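Local coordinates for putative uncharacterized protein (Toxoplasma gondii, PDB 4FBD) that is of unknown function but belongs to the DUF3228 family and is found here as a pair of identical subunits, at residues E65-E68 with K69-L73; I95-F98 with V99-P103; I121-R124 with P125-P129. One frame throughout, in Å; residues are numbered along the deposited sequence.

Contact 1: residues E65-E68 with K69-L73; sequences EFLE and KVNEL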
# COMPACT_ATOMS: atom_id res chain seq x y z
N GLU A 65 -40.29 -1.36 -0.60
CA GLU A 65 -40.28 -1.52 -2.05
C GLU A 65 -39.00 -2.22 -2.53
O GLU A 65 -39.02 -3.07 -3.42
CB GLU A 65 -40.42 -0.13 -2.70
CG GLU A 65 -40.39 -0.11 -4.23
CD GLU A 65 -40.62 1.30 -4.82
OE1 GLU A 65 -41.43 2.08 -4.27
OE2 GLU A 65 -40.00 1.60 -5.87
N PHE A 66 -37.88 -1.83 -1.95
CA PHE A 66 -36.60 -2.43 -2.29
C PHE A 66 -36.63 -3.94 -2.07
O PHE A 66 -36.27 -4.72 -2.94
CB PHE A 66 -35.52 -1.80 -1.42
CG PHE A 66 -34.18 -2.38 -1.64
CD1 PHE A 66 -33.45 -2.04 -2.75
CD2 PHE A 66 -33.66 -3.27 -0.73
CE1 PHE A 66 -32.20 -2.58 -2.96
CE2 PHE A 66 -32.42 -3.83 -0.92
CZ PHE A 66 -31.68 -3.48 -2.04
N LEU A 67 -37.06 -4.34 -0.89
CA LEU A 67 -37.11 -5.75 -0.51
C LEU A 67 -38.10 -6.51 -1.40
O LEU A 67 -37.86 -7.66 -1.79
CB LEU A 67 -37.53 -5.87 0.95
CG LEU A 67 -37.42 -7.25 1.54
CD1 LEU A 67 -35.97 -7.72 1.42
CD2 LEU A 67 -37.90 -7.26 3.02
N GLU A 68 -39.19 -5.85 -1.74
CA GLU A 68 -40.18 -6.44 -2.59
C GLU A 68 -39.60 -6.72 -3.98
O GLU A 68 -39.78 -7.82 -4.52
CB GLU A 68 -41.39 -5.51 -2.69
CG GLU A 68 -42.67 -6.17 -3.19
CD GLU A 68 -42.67 -6.51 -4.66
OE1 GLU A 68 -41.69 -6.20 -5.36
OE2 GLU A 68 -43.69 -7.09 -5.13
N LYS A 69 -38.91 -5.74 -4.56
CA LYS A 69 -38.33 -5.93 -5.89
C LYS A 69 -37.19 -6.95 -5.87
O LYS A 69 -37.01 -7.70 -6.83
CB LYS A 69 -37.89 -4.60 -6.49
CG LYS A 69 -39.07 -3.69 -6.78
CD LYS A 69 -38.68 -2.48 -7.58
CE LYS A 69 -39.88 -1.60 -7.89
NZ LYS A 69 -39.46 -0.41 -8.68
N VAL A 70 -36.45 -7.00 -4.77
CA VAL A 70 -35.38 -7.99 -4.62
C VAL A 70 -36.01 -9.38 -4.66
O VAL A 70 -35.59 -10.24 -5.43
CB VAL A 70 -34.62 -7.86 -3.30
CG1 VAL A 70 -33.87 -9.15 -2.99
CG2 VAL A 70 -33.71 -6.66 -3.34
N ASN A 71 -37.01 -9.59 -3.81
CA ASN A 71 -37.70 -10.88 -3.78
C ASN A 71 -38.37 -11.25 -5.11
O ASN A 71 -38.35 -12.41 -5.52
CB ASN A 71 -38.68 -10.90 -2.60
CG ASN A 71 -37.95 -11.10 -1.28
OD1 ASN A 71 -37.18 -12.05 -1.15
ND2 ASN A 71 -38.17 -10.22 -0.33
N GLU A 72 -38.94 -10.26 -5.79
CA GLU A 72 -39.54 -10.49 -7.10
C GLU A 72 -38.46 -10.87 -8.11
O GLU A 72 -38.64 -11.81 -8.89
CB GLU A 72 -40.23 -9.24 -7.60
CG GLU A 72 -40.98 -9.44 -8.91
CD GLU A 72 -41.74 -8.19 -9.34
OE1 GLU A 72 -42.97 -8.28 -9.54
OE2 GLU A 72 -41.12 -7.11 -9.45
N LEU A 73 -37.35 -10.13 -8.12
CA LEU A 73 -36.28 -10.45 -9.04
C LEU A 73 -35.73 -11.85 -8.79
O LEU A 73 -35.36 -12.54 -9.74
CB LEU A 73 -35.15 -9.42 -8.96
CG LEU A 73 -35.52 -8.08 -9.61
CD1 LEU A 73 -34.49 -6.98 -9.33
CD2 LEU A 73 -35.72 -8.25 -11.12

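Contact 2: residues I95-F98 with V99-P103; sequences IPNF and VGALP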
# COMPACT_ATOMS: atom_id res chain seq x y z
N ILE A 95 -27.76 -9.23 -8.20
CA ILE A 95 -28.99 -8.96 -8.90
C ILE A 95 -28.78 -7.67 -9.75
O ILE A 95 -27.84 -6.88 -9.49
CB ILE A 95 -30.17 -8.74 -7.92
CG1 ILE A 95 -29.98 -7.43 -7.13
CG2 ILE A 95 -30.32 -9.92 -6.93
CD1 ILE A 95 -31.18 -7.06 -6.22
N PRO A 96 -29.63 -7.46 -10.75
CA PRO A 96 -29.55 -6.21 -11.51
C PRO A 96 -29.73 -4.98 -10.61
O PRO A 96 -30.49 -5.03 -9.63
CB PRO A 96 -30.73 -6.31 -12.48
CG PRO A 96 -30.98 -7.81 -12.64
CD PRO A 96 -30.65 -8.39 -11.28
N ASN A 97 -29.02 -3.90 -10.93
CA ASN A 97 -29.06 -2.68 -10.15
C ASN A 97 -30.29 -1.85 -10.52
O ASN A 97 -30.22 -0.96 -11.36
CB ASN A 97 -27.77 -1.90 -10.41
CG ASN A 97 -27.64 -0.68 -9.54
OD1 ASN A 97 -28.47 -0.44 -8.66
ND2 ASN A 97 -26.59 0.11 -9.78
N PHE A 98 -31.40 -2.11 -9.86
CA PHE A 98 -32.64 -1.40 -10.17
C PHE A 98 -32.83 -0.07 -9.45
O PHE A 98 -33.76 0.65 -9.77
CB PHE A 98 -33.86 -2.29 -9.91
CG PHE A 98 -34.11 -2.55 -8.46
CD1 PHE A 98 -34.93 -1.70 -7.72
CD2 PHE A 98 -33.55 -3.63 -7.84
CE1 PHE A 98 -35.17 -1.93 -6.37
CE2 PHE A 98 -33.78 -3.88 -6.48
CZ PHE A 98 -34.58 -3.04 -5.75
N VAL A 99 -31.99 0.25 -8.46
CA VAL A 99 -32.11 1.55 -7.78
C VAL A 99 -31.13 2.59 -8.33
O VAL A 99 -31.12 3.73 -7.90
CB VAL A 99 -31.86 1.43 -6.27
CG1 VAL A 99 -32.82 0.40 -5.69
CG2 VAL A 99 -30.45 1.03 -5.99
N GLY A 100 -30.32 2.19 -9.30
CA GLY A 100 -29.33 3.10 -9.89
C GLY A 100 -28.23 3.52 -8.92
O GLY A 100 -27.73 4.63 -9.00
N ALA A 101 -27.85 2.64 -8.01
CA ALA A 101 -26.78 2.94 -7.06
C ALA A 101 -25.44 3.07 -7.82
O ALA A 101 -25.19 2.39 -8.82
CB ALA A 101 -26.68 1.85 -5.97
N LEU A 102 -24.61 4.00 -7.36
CA LEU A 102 -23.31 4.25 -7.95
C LEU A 102 -22.26 3.39 -7.25
O LEU A 102 -22.35 3.15 -6.04
CB LEU A 102 -22.94 5.73 -7.81
CG LEU A 102 -23.95 6.72 -8.41
CD1 LEU A 102 -23.52 8.18 -8.17
CD2 LEU A 102 -24.16 6.43 -9.92
N PRO A 103 -21.24 2.92 -8.00
CA PRO A 103 -20.17 2.13 -7.44
C PRO A 103 -19.26 2.97 -6.54
O PRO A 103 -19.32 4.19 -6.55
CB PRO A 103 -19.40 1.68 -8.67
CG PRO A 103 -19.63 2.70 -9.64
CD PRO A 103 -21.03 3.15 -9.43

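Contact 3: residues I121-R124 with P125-P129; sequences IARR and PNELP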
# COMPACT_ATOMS: atom_id res chain seq x y z
N ILE A 121 -3.83 7.92 5.03
CA ILE A 121 -5.10 8.03 5.65
C ILE A 121 -5.30 6.92 6.64
O ILE A 121 -4.86 5.79 6.41
CB ILE A 121 -6.23 7.85 4.64
CG1 ILE A 121 -6.03 8.72 3.38
CG2 ILE A 121 -7.57 8.17 5.32
CD1 ILE A 121 -6.12 10.21 3.65
N ALA A 122 -5.97 7.24 7.73
CA ALA A 122 -6.30 6.27 8.76
C ALA A 122 -7.81 6.15 8.75
O ALA A 122 -8.50 7.15 8.83
CB ALA A 122 -5.83 6.75 10.11
N ARG A 123 -8.32 4.94 8.61
CA ARG A 123 -9.78 4.71 8.64
C ARG A 123 -10.40 4.93 10.02
O ARG A 123 -11.59 5.19 10.13
CB ARG A 123 -10.17 3.35 8.01
CG ARG A 123 -9.00 2.42 7.71
CD ARG A 123 -9.40 0.99 7.46
NE ARG A 123 -9.46 0.24 8.71
CZ ARG A 123 -9.71 -1.06 8.79
NH1 ARG A 123 -9.74 -1.65 9.98
NH2 ARG A 123 -9.94 -1.78 7.70
N ARG A 124 -9.58 4.83 11.06
CA ARG A 124 -10.00 5.10 12.44
C ARG A 124 -8.90 5.87 13.17
O ARG A 124 -7.74 5.75 12.83
CB ARG A 124 -10.33 3.81 13.21
CG ARG A 124 -11.78 3.37 13.16
CD ARG A 124 -12.03 2.24 14.19
NE ARG A 124 -13.45 2.05 14.52
CZ ARG A 124 -14.34 1.38 13.77
NH1 ARG A 124 -13.98 0.85 12.60
NH2 ARG A 124 -15.60 1.28 14.18
N PRO A 125 -9.28 6.64 14.21
CA PRO A 125 -8.29 7.43 14.97
C PRO A 125 -7.25 6.59 15.74
O PRO A 125 -6.23 7.13 16.18
CB PRO A 125 -9.16 8.24 15.95
CG PRO A 125 -10.45 7.49 16.04
CD PRO A 125 -10.65 6.86 14.69
N ASN A 126 -7.52 5.30 15.92
CA ASN A 126 -6.61 4.41 16.64
C ASN A 126 -5.74 3.55 15.72
O ASN A 126 -4.92 2.77 16.20
CB ASN A 126 -7.41 3.53 17.61
CG ASN A 126 -8.61 2.85 16.95
OD1 ASN A 126 -8.76 2.86 15.72
ND2 ASN A 126 -9.49 2.26 17.77
N GLU A 127 -5.90 3.72 14.41
CA GLU A 127 -5.12 2.96 13.43
C GLU A 127 -3.99 3.78 12.81
O GLU A 127 -4.09 5.00 12.67
CB GLU A 127 -6.00 2.49 12.27
CG GLU A 127 -7.12 1.54 12.67
CD GLU A 127 -7.91 1.05 11.49
OE1 GLU A 127 -7.59 1.44 10.35
OE2 GLU A 127 -8.87 0.27 11.69
N LEU A 128 -2.92 3.09 12.42
CA LEU A 128 -1.81 3.73 11.74
C LEU A 128 -2.28 4.14 10.35
O LEU A 128 -3.06 3.44 9.72
CB LEU A 128 -0.60 2.80 11.63
CG LEU A 128 0.10 2.44 12.94
CD1 LEU A 128 1.19 1.42 12.67
CD2 LEU A 128 0.66 3.69 13.65
N PRO A 129 -1.82 5.30 9.88
CA PRO A 129 -2.21 5.71 8.53
C PRO A 129 -1.46 4.94 7.44
O PRO A 129 -0.29 4.57 7.61
CB PRO A 129 -1.87 7.21 8.50
CG PRO A 129 -0.89 7.41 9.61
CD PRO A 129 -1.19 6.38 10.65

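Contact 1: residues E65-E68 with K69-L73
Phe66 and Val70, one helical turn apart, meet through a methyl group and an aromatic face. Val70 CG2 sits over the Phe66 ring in a CH-pi contact, 4.1 Å from the ring centroid and displaced toward the rim, so that CE2 is the ring atom it approaches most closely. The phenylalanine swings out with CG anti to the backbone N (chi1 177°), which carries the ring along the helix toward Val70. Loop residue Val99 and Leu40 of strand 39-40 also pack on this ring, which places the pair on the buried side of helix 63-76.

A quarter of the way round, Glu65 and Lys69 run side by side in the same direction. The lysine chain is extended beyond CG, and its CG passes 3.4 Å from Glu65 O before NZ reaches Glu65 OE2 at 3.5 Å, a salt bridge that is weak and tentative, the lysine having two conformations. Farther along the exposed surface, Glu68 OE1 and Glu72 OE2 stand 4.2 Å apart; like charges at this spacing would probably disfavour one another modestly.

Leu67 and Asn71 make a third pair, the amide ND2 lying 3.6 Å from Leu67 CG. The polar end of Asn71 looks elsewhere for its partner, since OD1 accepts the backbone N-H of Leu38. Beneath these side chains run the i to i+4 backbone hydrogen bonds of the helix: Asn71 N to Leu67 O spans 2.9 Å and is nearly straight at 171°. Such i/i+4 pairs mark an alpha-helix; with Phe66 and Val70 buried and Glu68 and Glu72 exposed, this one is amphipathic, packed against a sheet.

Contact 2: residues I95-F98 with V99-P103
An inverse gamma turn centred on Asn97 bends the chain as it leaves strand 90-96, and the amide of Asn97 closes the following loop by gripping Ala101 four residues on. The bridge thus starts where the backbone is already bending. The asparagine CG lies anti to the backbone N (chi1 -174°), which directs the amide across the loop. There both of its polar atoms find the same residue: OD1 accepts the N-H of Ala101 at 3.2 Å, while ND2 donates to Ala101 O at 2.8 Å. The two bonds differ in quality. The ND2 donor lies in the carbonyl plane of Ala101 and uses a lone pair of its oxygen, whereas Ala101 N meets OD1 well to the side of its C=O direction, at an angle of 102°. Held at both ends, the amide has little freedom to rotate, and ND2 gives a further bond to Ala147 O, which ties the loop to the chain just before strand 149-156.

Gly100 lies within the bridged segment, and its positive phi of 66° helps the backbone to turn back toward Asn97. Val99 divides its branches: CG2 lies beside Asn97 OD1, while CG1 packs on the Phe98 ring. That ring also faces helix 63-76, which borders the loop here. In the CH-pi contact between Phe98 and Val99, Val99 CG1 lies over the ring face, 3.8 Å from its centroid, and comes nearest to Phe98 CE1 at 3.4 Å.

Contact 3: residues I121-R124 with P125-P129
Ala122 and Pro129 face each other across the loop of a beta-hairpin, their CA atoms 4.1 Å apart, while Arg124 to Glu127 form a type I beta turn at its end. The turn is closed by Glu127 N donating to Arg124 O at 3.2 Å; the N-H points well at the oxygen, but the donor stands above the carbonyl plane, 61° out of it. Near the open end of the loop, Pro129 CA approaches Ile121 O in a CA-H...O contact of 3.4 Å, next to the backbone pairing of Ile121 with Val130.

Among the side chains, Arg123 and Glu127 carry the contact. The arginine chain bends at chi3 (-88°), which turns its NE/NH1 edge to the Glu127 carboxylate, beside the loop; OE2 comes to that edge near the guanidinium plane, while OE1 lies off it. The stronger bond runs from NH1 to Glu127 OE2 at 2.7 Å, meeting that oxygen on its syn side. NE to Glu127 OE1, at 2.8 Å, is bent and weak. The two flat groups are turned 40° against each other, so the salt bridge is twisted rather than coplanar. Arg204 crowds the same site: it makes a weak, long ion pair with Glu127, and its positive charge lies close to that of Arg123, which the shared carboxylate would probably offset.

Beside the turn, Asn126 OD1 lies 3.1 Å from Arg124 CB, and Ala122 CB lies 3.6 Å from Glu127 O. Farther back, Pro129 O accepts a hydrogen bond from Tyr222 OH of the second subunit. The whole is a beta-hairpin joining strands 117-121 and 130-135, with a type I turn in its loop and its Leu128-Pro129 end at the subunit interface.

Followed from the N terminus, the three contacts come strictly in series, none enclosing or crossing another, and each spans a single continuous piece of chain. Contact 1 lies within helix 63-76 and closes no loop. Contact 2 closes the turn that leaves strand 90-96 of the five-stranded sheet, and it touches contact 1 directly: Phe98 packs on Phe66, Lys69 and Leu73, and Ile95 on Val70, so helix 63-76 packs on strand 90-96 and the loop after it. Contact 3 closes the connection between two strands of the four-stranded sheet, across the chain's centre from both others, with its centre about 30 Å from that of contact 2.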